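Local coordinates for protein succinylglutamate desuccinylase/aspartoacylase (Ruegeria sp. TM1040, PDB 3NA6) that probably removes the acyl group from an N-acylated amino acid by metal-dependent hydrolysis of its amide bond, at residues A[56-70]-A[87-101]. Residues are numbered along the deposited sequence; the frame is centred on the assembly and turned at random.
Sequences GANHGDEYEGPVALQ and IVPYFNYPAFRASAR
R101 lays its guanidinium flat on the H59 imidazole, centres 3.9 Å apart and planes 29° apart. With CG anti to the backbone N (chi1 -180°) and the chain straight as far as NE, R101 runs alongside the imidazole, CG over its face and NH1 near ND1; the turn at chi4, 85°, lays the guanidinium over the ring. H59 ND1 donates to E62 OE2 at 2.8 Å, meeting it from above the carboxylate plane. That same oxygen faces R101 NH1 in a long salt bridge of 3.8 Å, and a water bonded to NH1, E62 OE2 and D61 OD1 ties the three side chains together. D61 OD2 accepts from K149 N, and R101 NH2 bonds weakly to S28 of a third subunit.

Backbone bonds join the chain leaving strand 51-55 to the end of strand 83-88 and the loop after it. G56 N donates to V88 O, F91 N to G56 O at 2.7 Å, and N92 N to A57 O. Beyond them, a second water links N58 O, R101 O and N92 ND2, while N92 OD1 weakly caps helix 93-97 through A95 N. G60, with no side chain, lets the turn from H59 to E62 press on that helix, G60 CA lying 3.5 Å from F96 N.

Apolar contacts fill the other end. L69 CB meets both I87 CG2 and P89 CB, P66 CB touches Y90 CE1 at 3.9 Å, and Y63 CE1 abuts F96 CE1. Q70 NE2 and Y90 OH, 3.0 Å apart, bond to R292 O and S289 O, respectively, of a second subunit.

H59 and E62 face a vacant point together with H145, consistent with the His-Glu-His zinc site of this family, with no metal modelled there; the face-on arginine, the E62 bond and a bond from H59 NE2 to N109 should together limit turning of the imidazole.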
loop_
_atom_site.group_PDB
_atom_site.type_symbol
_atom_site.label_atom_id
_atom_site.label_comp_id
_atom_site.label_asym_id
_atom_site.label_seq_id
_atom_site.Cartn_x
_atom_site.Cartn_y
_atom_site.Cartn_z
ATOM N N GLY A 56 -19.872 14.912 -17.288
ATOM C CA GLY A 56 -18.500 15.291 -17.037
ATOM C C GLY A 56 -17.809 14.183 -16.255
ATOM O O GLY A 56 -18.441 13.329 -15.706
ATOM N N ALA A 57 -16.490 14.216 -16.228
ATOM C CA ALA A 57 -15.689 13.271 -15.480
ATOM C C ALA A 57 -15.975 11.814 -15.850
ATOM O O ALA A 57 -15.945 10.918 -15.026
ATOM C CB ALA A 57 -15.815 13.526 -13.971
ATOM N N ASN A 58 -16.191 11.591 -17.135
ATOM C CA ASN A 58 -16.073 10.277 -17.728
ATOM C C ASN A 58 -14.750 9.678 -17.231
ATOM O O ASN A 58 -14.688 8.505 -16.836
ATOM C CB ASN A 58 -16.105 10.441 -19.266
ATOM C CG ASN A 58 -16.047 9.130 -20.015
ATOM O OD1 ASN A 58 -15.290 8.229 -19.646
ATOM N ND2 ASN A 58 -16.829 9.028 -21.133
ATOM N N HIS A 59 -13.700 10.497 -17.295
ATOM C CA HIS A 59 -12.434 10.265 -16.578
ATOM C C HIS A 59 -12.385 11.201 -15.385
ATOM O O HIS A 59 -12.670 12.389 -15.517
ATOM C CB HIS A 59 -11.249 10.564 -17.499
ATOM C CG HIS A 59 -11.182 9.653 -18.681
ATOM N ND1 HIS A 59 -10.867 10.092 -19.952
ATOM C CD2 HIS A 59 -11.428 8.323 -18.785
ATOM C CE1 HIS A 59 -10.912 9.060 -20.786
ATOM N NE2 HIS A 59 -11.228 7.972 -20.097
ATOM N N GLY A 60 -11.968 10.687 -14.237
ATOM C CA GLY A 60 -12.118 11.395 -12.964
ATOM C C GLY A 60 -11.171 12.560 -12.722
ATOM O O GLY A 60 -11.410 13.336 -11.816
ATOM N N ASP A 61 -10.105 12.673 -13.527
ATOM C CA ASP A 61 -9.092 13.744 -13.395
ATOM C C ASP A 61 -9.197 14.824 -14.491
ATOM O O ASP A 61 -8.195 15.473 -14.874
ATOM C CB ASP A 61 -7.676 13.133 -13.293
ATOM C CG ASP A 61 -7.253 12.311 -14.538
ATOM O OD1 ASP A 61 -8.105 11.963 -15.385
ATOM O OD2 ASP A 61 -6.033 12.029 -14.681
ATOM N N GLU A 62 -10.428 15.036 -14.970
ATOM C CA GLU A 62 -10.733 15.964 -16.075
ATOM C C GLU A 62 -11.867 16.908 -15.616
ATOM O O GLU A 62 -13.002 16.475 -15.467
ATOM C CB GLU A 62 -11.137 15.168 -17.316
ATOM C CG GLU A 62 -9.930 14.343 -17.880
ATOM C CD GLU A 62 -10.302 13.402 -19.034
ATOM O OE1 GLU A 62 -11.373 13.601 -19.681
ATOM O OE2 GLU A 62 -9.517 12.452 -19.301
ATOM N N TYR A 63 -11.549 18.182 -15.406
ATOM C CA TYR A 63 -12.360 19.044 -14.533
ATOM C C TYR A 63 -13.213 20.112 -15.181
ATOM O O TYR A 63 -14.106 20.619 -14.535
ATOM C CB TYR A 63 -11.459 19.703 -13.492
ATOM C CG TYR A 63 -10.841 18.655 -12.582
ATOM C CD1 TYR A 63 -11.580 18.097 -11.566
ATOM C CD2 TYR A 63 -9.552 18.203 -12.776
ATOM C CE1 TYR A 63 -11.053 17.101 -10.735
ATOM C CE2 TYR A 63 -9.004 17.215 -11.940
ATOM C CZ TYR A 63 -9.763 16.666 -10.952
ATOM O OH TYR A 63 -9.237 15.700 -10.154
ATOM N N GLU A 64 -12.948 20.489 -16.423
ATOM C CA GLU A 64 -13.714 21.591 -17.020
ATOM C C GLU A 64 -15.218 21.272 -17.103
ATOM O O GLU A 64 -16.068 22.114 -16.770
ATOM C CB GLU A 64 -13.217 21.965 -18.422
ATOM C CG GLU A 64 -11.921 22.819 -18.521
ATOM C CD GLU A 64 -10.646 22.006 -18.313
ATOM O OE1 GLU A 64 -10.755 20.758 -18.168
ATOM O OE2 GLU A 64 -9.543 22.621 -18.325
ATOM N N GLY A 65 -15.548 20.076 -17.590
ATOM C CA GLY A 65 -16.949 19.689 -17.736
ATOM C C GLY A 65 -17.653 19.675 -16.393
ATOM O O GLY A 65 -18.709 20.269 -16.227
ATOM N N PRO A 66 -17.032 19.045 -15.401
ATOM C CA PRO A 66 -17.641 19.056 -14.080
ATOM C C PRO A 66 -17.951 20.447 -13.505
ATOM O O PRO A 66 -19.004 20.636 -12.883
ATOM C CB PRO A 66 -16.612 18.307 -13.252
ATOM C CG PRO A 66 -16.111 17.269 -14.198
ATOM C CD PRO A 66 -15.974 18.019 -15.498
ATOM N N VAL A 67 -17.054 21.411 -13.692
ATOM C CA VAL A 67 -17.329 22.786 -13.254
ATOM C C VAL A 67 -18.551 23.343 -13.993
ATOM O O VAL A 67 -19.472 23.896 -13.373
ATOM C CB VAL A 67 -16.092 23.688 -13.447
ATOM C CG1 VAL A 67 -16.454 25.165 -13.213
ATOM C CG2 VAL A 67 -14.965 23.238 -12.510
ATOM N N ALA A 68 -18.553 23.227 -15.324
ATOM C CA ALA A 68 -19.651 23.759 -16.141
ATOM C C ALA A 68 -20.993 23.117 -15.796
ATOM O O ALA A 68 -22.041 23.802 -15.748
ATOM C CB ALA A 68 -19.337 23.587 -17.653
ATOM N N LEU A 69 -20.954 21.813 -15.502
ATOM C CA LEU A 69 -22.177 21.042 -15.223
ATOM C C LEU A 69 -22.672 21.268 -13.812
ATOM O O LEU A 69 -23.903 21.346 -13.599
ATOM C CB LEU A 69 -22.003 19.540 -15.537
ATOM C CG LEU A 69 -21.783 19.243 -17.034
ATOM C CD1 LEU A 69 -21.357 17.781 -17.328
ATOM C CD2 LEU A 69 -23.090 19.565 -17.806
ATOM N N GLN A 70 -21.760 21.417 -12.844
ATOM C CA GLN A 70 -22.231 21.744 -11.501
ATOM C C GLN A 70 -22.929 23.105 -11.533
ATOM O O GLN A 70 -23.983 23.262 -10.934
ATOM C CB GLN A 70 -21.124 21.770 -10.447
ATOM C CG GLN A 70 -20.692 20.421 -9.942
ATOM C CD GLN A 70 -21.731 19.794 -8.977
ATOM O OE1 GLN A 70 -22.932 19.726 -9.270
ATOM N NE2 GLN A 70 -21.264 19.324 -7.858
ATOM N N ILE A 87 -28.342 15.942 -16.040
ATOM C CA ILE A 87 -27.008 16.453 -15.753
ATOM C C ILE A 87 -26.298 15.526 -14.746
ATOM O O ILE A 87 -26.759 15.355 -13.624
ATOM C CB ILE A 87 -27.080 17.854 -15.126
ATOM C CG1 ILE A 87 -27.987 18.771 -15.961
ATOM C CG2 ILE A 87 -25.643 18.412 -14.946
ATOM C CD1 ILE A 87 -28.193 20.203 -15.398
ATOM N N VAL A 88 -25.172 14.961 -15.158
ATOM C CA VAL A 88 -24.341 14.066 -14.325
ATOM C C VAL A 88 -22.910 14.623 -14.391
ATOM O O VAL A 88 -22.138 14.275 -15.278
ATOM C CB VAL A 88 -24.388 12.642 -14.892
ATOM C CG1 VAL A 88 -23.552 11.648 -14.059
ATOM C CG2 VAL A 88 -25.849 12.161 -15.001
ATOM N N PRO A 89 -22.568 15.539 -13.481
ATOM C CA PRO A 89 -21.243 16.191 -13.565
ATOM C C PRO A 89 -20.075 15.248 -13.331
ATOM O O PRO A 89 -18.981 15.499 -13.824
ATOM C CB PRO A 89 -21.280 17.258 -12.471
ATOM C CG PRO A 89 -22.650 17.198 -11.851
ATOM C CD PRO A 89 -23.369 16.002 -12.338
ATOM N N TYR A 90 -20.314 14.194 -12.553
ATOM C CA TYR A 90 -19.294 13.225 -12.200
ATOM C C TYR A 90 -19.731 11.822 -12.662
ATOM O O TYR A 90 -20.332 11.069 -11.929
ATOM C CB TYR A 90 -19.039 13.260 -10.697
ATOM C CG TYR A 90 -18.910 14.609 -10.056
ATOM C CD1 TYR A 90 -18.017 15.546 -10.532
ATOM C CD2 TYR A 90 -19.632 14.918 -8.904
ATOM C CE1 TYR A 90 -17.849 16.806 -9.880
ATOM C CE2 TYR A 90 -19.481 16.142 -8.245
ATOM C CZ TYR A 90 -18.592 17.104 -8.759
ATOM O OH TYR A 90 -18.441 18.321 -8.105
ATOM N N PHE A 91 -19.443 11.514 -13.919
ATOM C CA PHE A 91 -19.927 10.327 -14.615
ATOM C C PHE A 91 -19.273 9.050 -14.057
ATOM O O PHE A 91 -19.956 8.164 -13.578
ATOM C CB PHE A 91 -19.623 10.558 -16.084
ATOM C CG PHE A 91 -20.216 9.564 -17.067
ATOM C CD1 PHE A 91 -21.158 8.623 -16.730
ATOM C CD2 PHE A 91 -19.804 9.647 -18.388
ATOM C CE1 PHE A 91 -21.656 7.769 -17.679
ATOM C CE2 PHE A 91 -20.316 8.801 -19.352
ATOM C CZ PHE A 91 -21.222 7.867 -19.004
ATOM N N ASN A 92 -17.956 8.932 -14.103
ATOM C CA ASN A 92 -17.309 7.854 -13.348
ATOM C C ASN A 92 -17.048 8.388 -11.963
ATOM O O ASN A 92 -15.914 8.759 -11.609
ATOM C CB ASN A 92 -16.019 7.355 -13.981
ATOM C CG ASN A 92 -15.529 6.085 -13.328
ATOM O OD1 ASN A 92 -16.005 5.718 -12.236
ATOM N ND2 ASN A 92 -14.633 5.366 -14.006
ATOM N N TYR A 93 -18.108 8.400 -11.176
ATOM C CA TYR A 93 -18.084 9.043 -9.888
ATOM C C TYR A 93 -16.960 8.525 -8.989
ATOM O O TYR A 93 -16.206 9.318 -8.420
ATOM C CB TYR A 93 -19.456 8.993 -9.223
ATOM C CG TYR A 93 -19.488 9.688 -7.870
ATOM C CD1 TYR A 93 -19.164 11.027 -7.741
ATOM C CD2 TYR A 93 -19.813 8.985 -6.726
ATOM C CE1 TYR A 93 -19.190 11.649 -6.517
ATOM C CE2 TYR A 93 -19.820 9.596 -5.491
ATOM C CZ TYR A 93 -19.517 10.923 -5.400
ATOM O OH TYR A 93 -19.540 11.506 -4.176
ATOM N N PRO A 94 -16.796 7.206 -8.901
ATOM C CA PRO A 94 -15.674 6.714 -8.083
ATOM C C PRO A 94 -14.311 7.205 -8.550
ATOM O O PRO A 94 -13.484 7.585 -7.692
ATOM C CB PRO A 94 -15.818 5.191 -8.178
ATOM C CG PRO A 94 -17.311 5.002 -8.393
ATOM C CD PRO A 94 -17.648 6.093 -9.360
ATOM N N ALA A 95 -14.090 7.275 -9.871
ATOM C CA ALA A 95 -12.823 7.783 -10.397
ATOM C C ALA A 95 -12.698 9.256 -9.997
ATOM O O ALA A 95 -11.644 9.701 -9.536
ATOM C CB ALA A 95 -12.713 7.636 -11.914
ATOM N N PHE A 96 -13.778 10.006 -10.152
ATOM C CA PHE A 96 -13.750 11.421 -9.745
ATOM C C PHE A 96 -13.398 11.586 -8.262
ATOM O O PHE A 96 -12.545 12.401 -7.902
ATOM C CB PHE A 96 -15.056 12.135 -10.071
ATOM C CG PHE A 96 -15.146 13.476 -9.468
ATOM C CD1 PHE A 96 -14.427 14.520 -10.000
ATOM C CD2 PHE A 96 -15.902 13.696 -8.329
ATOM C CE1 PHE A 96 -14.461 15.763 -9.422
ATOM C CE2 PHE A 96 -15.957 14.952 -7.756
ATOM C CZ PHE A 96 -15.223 15.989 -8.307
ATOM N N ARG A 97 -14.017 10.809 -7.394
ATOM C CA ARG A 97 -13.683 10.921 -5.986
ATOM C C ARG A 97 -12.217 10.603 -5.679
ATOM O O ARG A 97 -11.696 11.132 -4.727
ATOM C CB ARG A 97 -14.595 10.051 -5.121
ATOM C CG ARG A 97 -16.048 10.587 -4.997
ATOM C CD ARG A 97 -16.186 12.107 -4.548
ATOM N NE ARG A 97 -15.965 12.429 -3.127
ATOM C CZ ARG A 97 -16.695 11.983 -2.092
ATOM N NH1 ARG A 97 -17.699 11.118 -2.248
ATOM N NH2 ARG A 97 -16.392 12.384 -0.863
ATOM N N ALA A 98 -11.570 9.768 -6.491
ATOM C CA ALA A 98 -10.147 9.421 -6.313
ATOM C C ALA A 98 -9.208 10.336 -7.089
ATOM O O ALA A 98 -8.020 10.071 -7.115
ATOM C CB ALA A 98 -9.884 7.943 -6.745
ATOM N N SER A 99 -9.742 11.353 -7.773
ATOM C CA SER A 99 -8.969 12.213 -8.671
ATOM C C SER A 99 -8.125 11.407 -9.642
ATOM O O SER A 99 -6.985 11.757 -9.929
ATOM C CB SER A 99 -8.087 13.185 -7.869
ATOM O OG SER A 99 -8.879 13.978 -7.012
ATOM N N ALA A 100 -8.737 10.362 -10.200
ATOM C CA ALA A 100 -8.060 9.416 -11.063
ATOM C C ALA A 100 -8.816 9.266 -12.388
ATOM O O ALA A 100 -10.041 9.355 -12.458
ATOM C CB ALA A 100 -7.961 8.079 -10.385
ATOM N N ARG A 101 -8.059 8.991 -13.430
ATOM C CA ARG A 101 -8.624 8.650 -14.734
ATOM C C ARG A 101 -9.624 7.476 -14.653
ATOM O O ARG A 101 -10.739 7.552 -15.177
ATOM C CB ARG A 101 -7.510 8.326 -15.683
ATOM C CG ARG A 101 -7.919 7.951 -17.095
ATOM C CD ARG A 101 -6.696 7.778 -17.930
ATOM N NE ARG A 101 -7.030 7.329 -19.268
ATOM C CZ ARG A 101 -7.374 8.112 -20.257
ATOM N NH1 ARG A 101 -7.398 9.434 -20.106
ATOM N NH2 ARG A 101 -7.629 7.560 -21.436
HETATM O O HOH W 1 -13.090 6.398 -16.242
HETATM O O HOH W 2 -11.254 14.670 -8.700
HETATM O O HOH W 3 -7.605 11.268 -17.881
HETATM O O HOH W 4 -5.281 9.817 -13.189
#